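MRNA transport regulator MTR2 (Candida albicans, PDB 1Q42) affects the transport of mRNA from the nucleus to the cytoplasm and interacts with the export factor MEX67. Local coordinates at residues A[83-87]-A[88-92]; A[93-96]-A[97-100]; A[111-114]-A[115-118]. All coordinates share one frame; numbering follows the deposited sequence.

Contact 1: residues A[83-87]-A[88-92]; sequences PQEDC and KLQFQ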
ATOM      1  N   PRO A  83       4.600 -17.642  13.365  1.00 29.85           N
ATOM      2  CA  PRO A  83       5.541 -18.655  12.873  1.00 30.69           C
ATOM      3  C   PRO A  83       5.428 -18.970  11.368  1.00 30.42           C
ATOM      4  O   PRO A  83       6.480 -19.177  10.761  1.00 31.27           O
ATOM      5  CB  PRO A  83       5.215 -19.871  13.744  1.00 31.63           C
ATOM      6  CG  PRO A  83       4.809 -19.259  15.054  1.00 31.32           C
ATOM      7  CD  PRO A  83       3.957 -18.066  14.625  1.00 30.21           C
ATOM      8  N   GLN A  84       4.225 -18.961  10.781  1.00 29.62           N
ATOM      9  CA  GLN A  84       4.034 -19.266   9.356  1.00 28.88           C
ATOM     10  C   GLN A  84       3.990 -18.072   8.384  1.00 28.74           C
ATOM     11  O   GLN A  84       4.295 -18.229   7.198  1.00 28.92           O
ATOM     12  CB  GLN A  84       2.741 -20.083   9.188  1.00 29.33           C
ATOM     13  CG  GLN A  84       2.617 -20.813   7.861  1.00 29.17           C
ATOM     14  CD  GLN A  84       3.704 -21.865   7.610  1.00 30.88           C
ATOM     15  OE1 GLN A  84       4.281 -22.447   8.550  1.00 27.88           O
ATOM     16  NE2 GLN A  84       3.979 -22.111   6.331  1.00 30.66           N
ATOM     17  N   GLU A  85       3.610 -16.889   8.864  1.00 27.32           N
ATOM     18  CA  GLU A  85       3.398 -15.734   7.982  1.00 26.92           C
ATOM     19  C   GLU A  85       4.036 -14.472   8.538  1.00 26.31           C
ATOM     20  O   GLU A  85       3.713 -14.034   9.640  1.00 26.64           O
ATOM     21  CB  GLU A  85       1.900 -15.476   7.768  1.00 26.18           C
ATOM     22  CG  GLU A  85       1.112 -16.689   7.334  1.00 28.48           C
ATOM     23  CD  GLU A  85      -0.302 -16.330   6.944  1.00 30.70           C
ATOM     24  OE1 GLU A  85      -0.919 -15.509   7.667  1.00 32.03           O
ATOM     25  OE2 GLU A  85      -0.780 -16.845   5.917  1.00 29.13           O
ATOM     26  N   ASP A  86       4.944 -13.883   7.775  1.00 26.19           N
ATOM     27  CA  ASP A  86       5.575 -12.632   8.195  1.00 26.43           C
ATOM     28  C   ASP A  86       4.615 -11.481   7.989  1.00 25.15           C
ATOM     29  O   ASP A  86       3.526 -11.638   7.425  1.00 23.60           O
ATOM     30  CB  ASP A  86       6.897 -12.363   7.456  1.00 26.93           C
ATOM     31  CG  ASP A  86       6.754 -12.402   5.944  1.00 28.78           C
ATOM     32  OD1 ASP A  86       7.542 -13.129   5.317  1.00 33.39           O
ATOM     33  OD2 ASP A  86       5.923 -11.751   5.272  1.00 28.33           O
ATOM     34  N   CYS A  87       5.024 -10.312   8.453  1.00 24.54           N
ATOM     35  CA  CYS A  87       4.123  -9.175   8.468  1.00 23.75           C
ATOM     36  C   CYS A  87       3.722  -8.724   7.082  1.00 22.27           C
ATOM     37  O   CYS A  87       2.594  -8.307   6.894  1.00 21.59           O
ATOM     38  CB  CYS A  87       4.754  -8.027   9.242  1.00 24.11           C
ATOM     39  SG  CYS A  87       4.767  -8.399  11.019  1.00 29.41           S
ATOM     40  N   LYS A  88       4.644  -8.771   6.122  1.00 21.18           N
ATOM     41  CA  LYS A  88       4.311  -8.345   4.758  1.00 20.81           C
ATOM     42  C   LYS A  88       3.190  -9.211   4.201  1.00 20.19           C
ATOM     43  O   LYS A  88       2.219  -8.717   3.608  1.00 19.81           O
ATOM     44  CB  LYS A  88       5.529  -8.457   3.848  1.00 21.16           C
ATOM     45  CG  LYS A  88       5.243  -8.102   2.402  1.00 21.97           C
ATOM     46  CD  LYS A  88       6.526  -7.937   1.619  1.00 21.25           C
ATOM     47  CE  LYS A  88       6.258  -7.531   0.167  1.00 23.03           C
ATOM     48  NZ  LYS A  88       7.521  -7.521  -0.633  1.00 22.89           N
ATOM     49  N   LEU A  89       3.323 -10.511   4.400  1.00 20.24           N
ATOM     50  CA  LEU A  89       2.324 -11.461   3.883  1.00 20.80           C
ATOM     51  C   LEU A  89       0.976 -11.257   4.527  1.00 20.23           C
ATOM     52  O   LEU A  89      -0.045 -11.230   3.847  1.00 20.69           O
ATOM     53  CB  LEU A  89       2.798 -12.901   4.092  1.00 21.21           C
ATOM     54  CG  LEU A  89       1.870 -14.037   3.655  1.00 23.48           C
ATOM     55  CD1 LEU A  89       1.364 -13.828   2.226  1.00 24.95           C
ATOM     56  CD2 LEU A  89       2.597 -15.374   3.778  1.00 27.37           C
ATOM     57  N   GLN A  90       0.951 -11.110   5.845  1.00 19.74           N
ATOM     58  CA  GLN A  90      -0.296 -10.827   6.536  1.00 19.29           C
ATOM     59  C   GLN A  90      -0.948  -9.536   6.030  1.00 18.81           C
ATOM     60  O   GLN A  90      -2.164  -9.488   5.865  1.00 19.17           O
ATOM     61  CB  GLN A  90      -0.087 -10.743   8.035  1.00 20.11           C
ATOM     62  CG  GLN A  90       0.118 -12.073   8.682  1.00 19.89           C
ATOM     63  CD  GLN A  90       0.244 -11.948  10.163  1.00 20.55           C
ATOM     64  OE1 GLN A  90      -0.673 -11.486  10.836  1.00 22.17           O
ATOM     65  NE2 GLN A  90       1.397 -12.301  10.675  1.00 20.91           N
ATOM     66  N   PHE A  91      -0.147  -8.496   5.789  1.00 17.93           N
ATOM     67  CA  PHE A  91      -0.692  -7.244   5.241  1.00 17.91           C
ATOM     68  C   PHE A  91      -1.298  -7.474   3.871  1.00 18.46           C
ATOM     69  O   PHE A  91      -2.397  -6.972   3.571  1.00 18.80           O
ATOM     70  CB  PHE A  91       0.345  -6.126   5.138  1.00 17.28           C
ATOM     71  CG  PHE A  91      -0.156  -4.942   4.382  1.00 16.73           C
ATOM     72  CD1 PHE A  91      -0.996  -4.033   4.997  1.00 17.26           C
ATOM     73  CD2 PHE A  91       0.148  -4.775   3.046  1.00 17.99           C
ATOM     74  CE1 PHE A  91      -1.518  -2.964   4.291  1.00 18.29           C
ATOM     75  CE2 PHE A  91      -0.381  -3.708   2.340  1.00 16.73           C
ATOM     76  CZ  PHE A  91      -1.204  -2.809   2.970  1.00 15.81           C
ATOM     77  N   GLN A  92      -0.604  -8.230   3.030  1.00 19.12           N
ATOM     78  CA  GLN A  92      -1.098  -8.453   1.668  1.00 19.77           C
ATOM     79  C   GLN A  92      -2.416  -9.206   1.698  1.00 19.95           C
ATOM     80  O   GLN A  92      -3.334  -8.899   0.925  1.00 19.77           O
ATOM     81  CB  GLN A  92      -0.075  -9.215   0.831  1.00 20.51           C
ATOM     82  CG  GLN A  92       1.053  -8.332   0.327  1.00 20.93           C
ATOM     83  CD  GLN A  92       2.242  -9.086  -0.246  1.00 22.29           C
ATOM     84  OE1 GLN A  92       2.417 -10.281  -0.009  1.00 23.50           O
ATOM     85  NE2 GLN A  92       3.068  -8.376  -1.019  1.00 22.61           N
TER
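Q90 reaches back along the start of helix 87-96 to the residues that lead into it, and its side chain can be read atom by atom. CB lies over the carbonyl oxygens of D86 and C87. Because chi1 is -74°, CG stands beside the backbone N and anti to the carbonyl carbon, and there Q90 CG meets E85 OE1 at 3.7 Å. The chain then runs straight on, bringing Q90 NE2 to E85 O at 3.1 Å. That oxygen lies close to the amide plane of Q90, whereas NE2 approaches from above the carbonyl plane, 45° out of it. NE2 has a second acceptor in I80 O, so two backbone oxygens fix the rotation of the amide.

The carboxylate of E85 passes the methylene chain of Q90, its plane only moderately turned from the amide, and its OE2 forms a salt bridge with K93, further along the helix. L89 packs against the aliphatic part of E85, L89 CD2 lying 4.1 Å from E85 CB, and the two side chains cross at about a right angle.

D86 folds the other way. With CG held between its own backbone N and carbonyl carbon (chi1 54°), D86 OD2 swings round to accept from L89 N at 3.0 Å. The same carboxylate pairs with R68, which would be expected to stabilise its negative charge. Backbone bonds from Q90 N to D86 O and from F91 N to C87 O start the regular helical pattern. An aspartate N-cap of this kind, occupying an amide of the first turn, is a classic way to begin an alpha-helix.

Contact 2: residues A[93-96]-A[97-100]; sequences KKWL and QTPL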
ATOM      1  N   LYS A  93      -2.534 -10.159   2.616  1.00 20.27           N
ATOM      2  CA  LYS A  93      -3.776 -10.936   2.744  1.00 21.45           C
ATOM      3  C   LYS A  93      -4.934 -10.061   3.250  1.00 21.03           C
ATOM      4  O   LYS A  93      -6.096 -10.255   2.868  1.00 21.67           O
ATOM      5  CB  LYS A  93      -3.559 -12.115   3.683  1.00 22.02           C
ATOM      6  CG  LYS A  93      -2.737 -13.229   3.089  1.00 24.23           C
ATOM      7  CD  LYS A  93      -2.603 -14.396   4.079  1.00 28.08           C
ATOM      8  CE  LYS A  93      -3.554 -15.530   3.788  1.00 30.00           C
ATOM      9  NZ  LYS A  93      -3.078 -16.820   4.392  1.00 30.46           N
ATOM     10  N   LYS A  94      -4.613  -9.092   4.100  1.00 21.38           N
ATOM     11  CA  LYS A  94      -5.603  -8.168   4.638  1.00 21.76           C
ATOM     12  C   LYS A  94      -6.050  -7.213   3.560  1.00 20.86           C
ATOM     13  O   LYS A  94      -7.242  -6.951   3.406  1.00 20.75           O
ATOM     14  CB  LYS A  94      -5.022  -7.343   5.795  1.00 22.74           C
ATOM     15  CG  LYS A  94      -5.073  -8.045   7.137  1.00 26.87           C
ATOM     16  CD  LYS A  94      -4.286  -7.266   8.196  1.00 32.38           C
ATOM     17  CE  LYS A  94      -5.060  -7.150   9.496  1.00 35.59           C
ATOM     18  NZ  LYS A  94      -5.083  -8.437  10.236  1.00 37.59           N
ATOM     19  N   TRP A  95      -5.078  -6.652   2.848  1.00 20.46           N
ATOM     20  CA  TRP A  95      -5.359  -5.612   1.830  1.00 19.95           C
ATOM     21  C   TRP A  95      -6.117  -6.203   0.648  1.00 20.96           C
ATOM     22  O   TRP A  95      -6.995  -5.551   0.056  1.00 20.67           O
ATOM     23  CB  TRP A  95      -4.053  -4.913   1.374  1.00 20.18           C
ATOM     24  CG  TRP A  95      -4.324  -3.721   0.528  1.00 17.73           C
ATOM     25  CD1 TRP A  95      -4.171  -3.614  -0.823  1.00 16.64           C
ATOM     26  CD2 TRP A  95      -4.869  -2.472   0.970  1.00 18.58           C
ATOM     27  NE1 TRP A  95      -4.600  -2.376  -1.250  1.00 18.72           N
ATOM     28  CE2 TRP A  95      -5.019  -1.650  -0.167  1.00 18.35           C
ATOM     29  CE3 TRP A  95      -5.229  -1.952   2.222  1.00 20.51           C
ATOM     30  CZ2 TRP A  95      -5.515  -0.338  -0.097  1.00 19.52           C
ATOM     31  CZ3 TRP A  95      -5.728  -0.648   2.292  1.00 20.89           C
ATOM     32  CH2 TRP A  95      -5.862   0.144   1.140  1.00 19.81           C
ATOM     33  N   LEU A  96      -5.825  -7.461   0.344  1.00 21.88           N
ATOM     34  CA  LEU A  96      -6.487  -8.192  -0.733  1.00 22.91           C
ATOM     35  C   LEU A  96      -8.010  -8.219  -0.573  1.00 23.55           C
ATOM     36  O   LEU A  96      -8.755  -8.247  -1.579  1.00 23.79           O
ATOM     37  CB  LEU A  96      -5.936  -9.625  -0.764  1.00 23.34           C
ATOM     38  CG  LEU A  96      -6.598 -10.599  -1.736  1.00 24.47           C
ATOM     39  CD1 LEU A  96      -6.286 -10.189  -3.155  1.00 23.47           C
ATOM     40  CD2 LEU A  96      -6.099 -12.002  -1.429  1.00 23.54           C
ATOM     41  N   GLN A  97      -8.475  -8.227   0.676  1.00 23.79           N
ATOM     42  CA  GLN A  97      -9.912  -8.284   0.968  1.00 25.03           C
ATOM     43  C   GLN A  97     -10.654  -6.946   0.813  1.00 24.54           C
ATOM     44  O   GLN A  97     -11.888  -6.926   0.821  1.00 25.64           O
ATOM     45  CB  GLN A  97     -10.174  -8.866   2.363  1.00 25.58           C
ATOM     46  CG  GLN A  97      -9.592 -10.255   2.618  1.00 29.46           C
ATOM     47  CD  GLN A  97      -9.928 -11.273   1.528  1.00 34.33           C
ATOM     48  OE1 GLN A  97     -11.094 -11.583   1.305  1.00 37.51           O
ATOM     49  NE2 GLN A  97      -8.899 -11.785   0.845  1.00 37.57           N
ATOM     50  N   THR A  98      -9.935  -5.841   0.629  1.00 23.67           N
ATOM     51  CA  THR A  98     -10.585  -4.566   0.321  1.00 22.43           C
ATOM     52  C   THR A  98     -11.097  -4.563  -1.120  1.00 22.41           C
ATOM     53  O   THR A  98     -10.539  -5.230  -1.990  1.00 20.97           O
ATOM     54  CB  THR A  98      -9.636  -3.338   0.520  1.00 22.51           C
ATOM     55  OG1 THR A  98      -8.511  -3.396  -0.382  1.00 21.30           O
ATOM     56  CG2 THR A  98      -9.027  -3.301   1.912  1.00 22.84           C
ATOM     57  N   PRO A  99     -12.137  -3.785  -1.395  1.00 22.00           N
ATOM     58  CA  PRO A  99     -12.482  -3.507  -2.788  1.00 22.14           C
ATOM     59  C   PRO A  99     -11.336  -2.753  -3.438  1.00 21.54           C
ATOM     60  O   PRO A  99     -10.468  -2.205  -2.755  1.00 20.44           O
ATOM     61  CB  PRO A  99     -13.739  -2.625  -2.694  1.00 22.52           C
ATOM     62  CG  PRO A  99     -14.195  -2.737  -1.261  1.00 22.86           C
ATOM     63  CD  PRO A  99     -13.004  -3.065  -0.446  1.00 22.44           C
ATOM     64  N   LEU A 100     -11.338  -2.709  -4.764  1.00 21.50           N
ATOM     65  CA  LEU A 100     -10.308  -1.979  -5.474  1.00 21.49           C
ATOM     66  C   LEU A 100     -10.280  -0.546  -4.958  1.00 21.06           C
ATOM     67  O   LEU A 100     -11.320   0.034  -4.719  1.00 21.39           O
ATOM     68  CB  LEU A 100     -10.607  -1.957  -6.971  1.00 22.36           C
ATOM     69  CG  LEU A 100      -9.551  -1.315  -7.873  1.00 23.55           C
ATOM     70  CD1 LEU A 100      -8.215  -2.029  -7.724  1.00 25.02           C
ATOM     71  CD2 LEU A 100     -10.030  -1.323  -9.316  1.00 25.25           C
TER
HETATM   72  O   HOH W   1      -6.801 -12.846   2.257  1.00 36.32           O
HETATM   73  O   HOH W   2     -11.137  -7.662  -2.920  1.00 24.53           O
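Q97 comes at the C-terminal end of helix 87-96, and Q97 N still finds K94 O, though at 3.3 Å and from well above the carbonyl plane. This is a three-residue step, as in a 3-10 turn, instead of the four of an alpha-helix. The side chain bends at chi2 (-50°) and folds back over the helix, placing Q97 CG 3.5 Å from K93 O. Q97 NE2 comes alongside the isobutyl group of L96, 3.6 Å from L96 CD2. A water that donates to K93 O also accepts from Q97 NE2, the latter bond being weak.

T98 comes next and closes on W95 with both backbone and side chain. T98 N meets W95 O at 3.0 Å from above the carbonyl plane. T98 OG1 donates to the same W95 O at 2.7 Å, in that plane. The hydroxyl also sits over the centre of one face of the W95 indole, and T98 CG2 approaches W95 CE3. The indole itself is held by L40 O at NE1 and edge-to-face by Y188. A second water spans L96 O and T98 O, past which the chain runs through P99 and L100 toward strand 101-113.

At this helix C terminus, then, carbonyl oxygens left without a following helical amide are taken up by a hydroxyl, a nearer amide and water. W95 O accepts two bonds from one threonine, whose hydroxyl also bonds to R136.

Contact 3: residues A[111-114]-A[115-118]; sequences HLIP and GTGT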
ATOM      1  N   HIS A 111      12.474  13.348   5.598  1.00 23.80           N
ATOM      2  CA  HIS A 111      13.776  13.733   6.146  1.00 24.65           C
ATOM      3  C   HIS A 111      14.626  12.496   6.301  1.00 23.47           C
ATOM      4  O   HIS A 111      14.145  11.486   6.794  1.00 22.13           O
ATOM      5  CB  HIS A 111      13.617  14.307   7.553  1.00 25.50           C
ATOM      6  CG  HIS A 111      13.015  15.669   7.600  1.00 30.81           C
ATOM      7  ND1 HIS A 111      13.728  16.806   7.289  1.00 35.94           N
ATOM      8  CD2 HIS A 111      11.772  16.085   7.945  1.00 35.10           C
ATOM      9  CE1 HIS A 111      12.950  17.865   7.439  1.00 37.65           C
ATOM     10  NE2 HIS A 111      11.758  17.455   7.832  1.00 37.19           N
ATOM     11  N   LEU A 112      15.901  12.580   5.925  1.00 22.45           N
ATOM     12  CA  LEU A 112      16.857  11.568   6.320  1.00 23.64           C
ATOM     13  C   LEU A 112      17.087  11.632   7.836  1.00 23.27           C
ATOM     14  O   LEU A 112      17.127  12.733   8.416  1.00 24.17           O
ATOM     15  CB  LEU A 112      18.183  11.810   5.608  1.00 24.61           C
ATOM     16  CG  LEU A 112      19.185  10.707   5.931  1.00 27.50           C
ATOM     17  CD1 LEU A 112      19.611   9.986   4.678  1.00 32.00           C
ATOM     18  CD2 LEU A 112      20.369  11.273   6.705  1.00 29.82           C
ATOM     19  N   ILE A 113      17.191  10.465   8.472  1.00 22.69           N
ATOM     20  CA  ILE A 113      17.580  10.351   9.875  1.00 22.79           C
ATOM     21  C   ILE A 113      19.095  10.118   9.942  1.00 22.81           C
ATOM     22  O   ILE A 113      19.576   9.026   9.597  1.00 22.25           O
ATOM     23  CB  ILE A 113      16.803   9.200  10.578  1.00 23.01           C
ATOM     24  CG1 ILE A 113      15.292   9.385  10.419  1.00 23.29           C
ATOM     25  CG2 ILE A 113      17.154   9.104  12.070  1.00 23.24           C
ATOM     26  CD1 ILE A 113      14.771  10.721  10.843  1.00 25.00           C
ATOM     27  N   PRO A 114      19.852  11.141  10.349  1.00 22.93           N
ATOM     28  CA  PRO A 114      21.320  11.047  10.343  1.00 24.05           C
ATOM     29  C   PRO A 114      21.854   9.765  10.979  1.00 24.74           C
ATOM     30  O   PRO A 114      21.434   9.387  12.074  1.00 24.74           O
ATOM     31  CB  PRO A 114      21.748  12.292  11.134  1.00 24.02           C
ATOM     32  CG  PRO A 114      20.686  13.277  10.863  1.00 23.79           C
ATOM     33  CD  PRO A 114      19.402  12.459  10.831  1.00 22.51           C
ATOM     34  N   GLY A 115      22.748   9.076  10.274  1.00 25.80           N
ATOM     35  CA  GLY A 115      23.418   7.901  10.814  1.00 26.80           C
ATOM     36  C   GLY A 115      22.713   6.555  10.655  1.00 27.19           C
ATOM     37  O   GLY A 115      23.263   5.511  11.034  1.00 28.23           O
ATOM     38  N   THR A 116      21.510   6.548  10.084  1.00 26.41           N
ATOM     39  CA  THR A 116      20.706   5.325  10.018  1.00 26.45           C
ATOM     40  C   THR A 116      20.566   4.705   8.625  1.00 26.60           C
ATOM     41  O   THR A 116      20.107   3.579   8.503  1.00 27.54           O
ATOM     42  CB  THR A 116      19.311   5.616  10.588  1.00 25.57           C
ATOM     43  OG1 THR A 116      18.607   6.479   9.688  1.00 23.81           O
ATOM     44  CG2 THR A 116      19.407   6.408  11.878  1.00 27.43           C
ATOM     45  N   GLY A 117      20.935   5.429   7.579  1.00 26.76           N
ATOM     46  CA  GLY A 117      20.680   4.975   6.225  1.00 27.24           C
ATOM     47  C   GLY A 117      19.198   4.846   5.881  1.00 26.64           C
ATOM     48  O   GLY A 117      18.846   4.135   4.945  1.00 27.29           O
ATOM     49  N   THR A 118      18.333   5.538   6.626  1.00 26.09           N
ATOM     50  CA  THR A 118      16.897   5.551   6.351  1.00 24.96           C
ATOM     51  C   THR A 118      16.350   6.974   6.321  1.00 24.18           C
ATOM     52  O   THR A 118      16.895   7.885   6.942  1.00 23.00           O
ATOM     53  CB  THR A 118      16.101   4.768   7.428  1.00 24.94           C
ATOM     54  OG1 THR A 118      16.210   5.422   8.700  1.00 25.97           O
ATOM     55  CG2 THR A 118      16.666   3.369   7.667  1.00 26.09           C
TER
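I113 and T116 are the ends of a type II beta turn that carries the chain from strand 101-113 toward strand 118-129, neighbours in the antiparallel part of the NTF2-fold sheet. It makes a compact worked example of how a connection between adjacent strands is held by a few polar atoms.

Backbone bonds come first. T116 N donates to I113 O at 3.2 Å, the bond that closes the turn. Further down, I113 N reaches T118 O at 3.0 Å, nearly straight at 171° and in the carbonyl plane. Beyond the turn itself, H111 pairs with V120 through backbone bonds that carry the strands onward, and G117 is tied to E174.

The side-chain hydroxyls form a second set. T116 OG1 lies between its own backbone N and carbonyl carbon (chi1 70°), which turns it inward to donate to I113 O at 2.7 Å. I113 O thus accepts twice from one residue, with N and OG1 arriving from the same face of its carbonyl plane.

Van der Waals contact is slight and lies near the surface. The CG2 methyls of I113 and T116 approach to 3.5 Å, as their side chains cross. L112 CG lies against T118 O, and T118 itself packs on V171 and D173 of strand 164-173.

Backbone shape accounts for G115. At its positive phi of 87° a beta carbon would run into P114 O, so the third position of the turn suits a residue without one.

T116 OG1 is also an acceptor: T118 N approaches it at 3.2 Å, completing an ST turn, and T118 OG1 donates to it at 2.8 Å.

How the contacts relate
From the N terminus the three contacts follow in series, none nested in or crossing another. Contact 1 leads the loop after strand 77-78 into helix 87-96, and contact 2 lets the chain out of that same helix toward strand 101-113. They are thus the two ends of one element, their centres about 14 Å apart, and the salt bridge from E85 to K93 joins them directly. Contact 3 closes the tight connection at the far end of strand 101-113, where the chain turns back into strand 118-129. Its centre lies about 32 Å from that of contact 2, on the opposite side of the chain's centre.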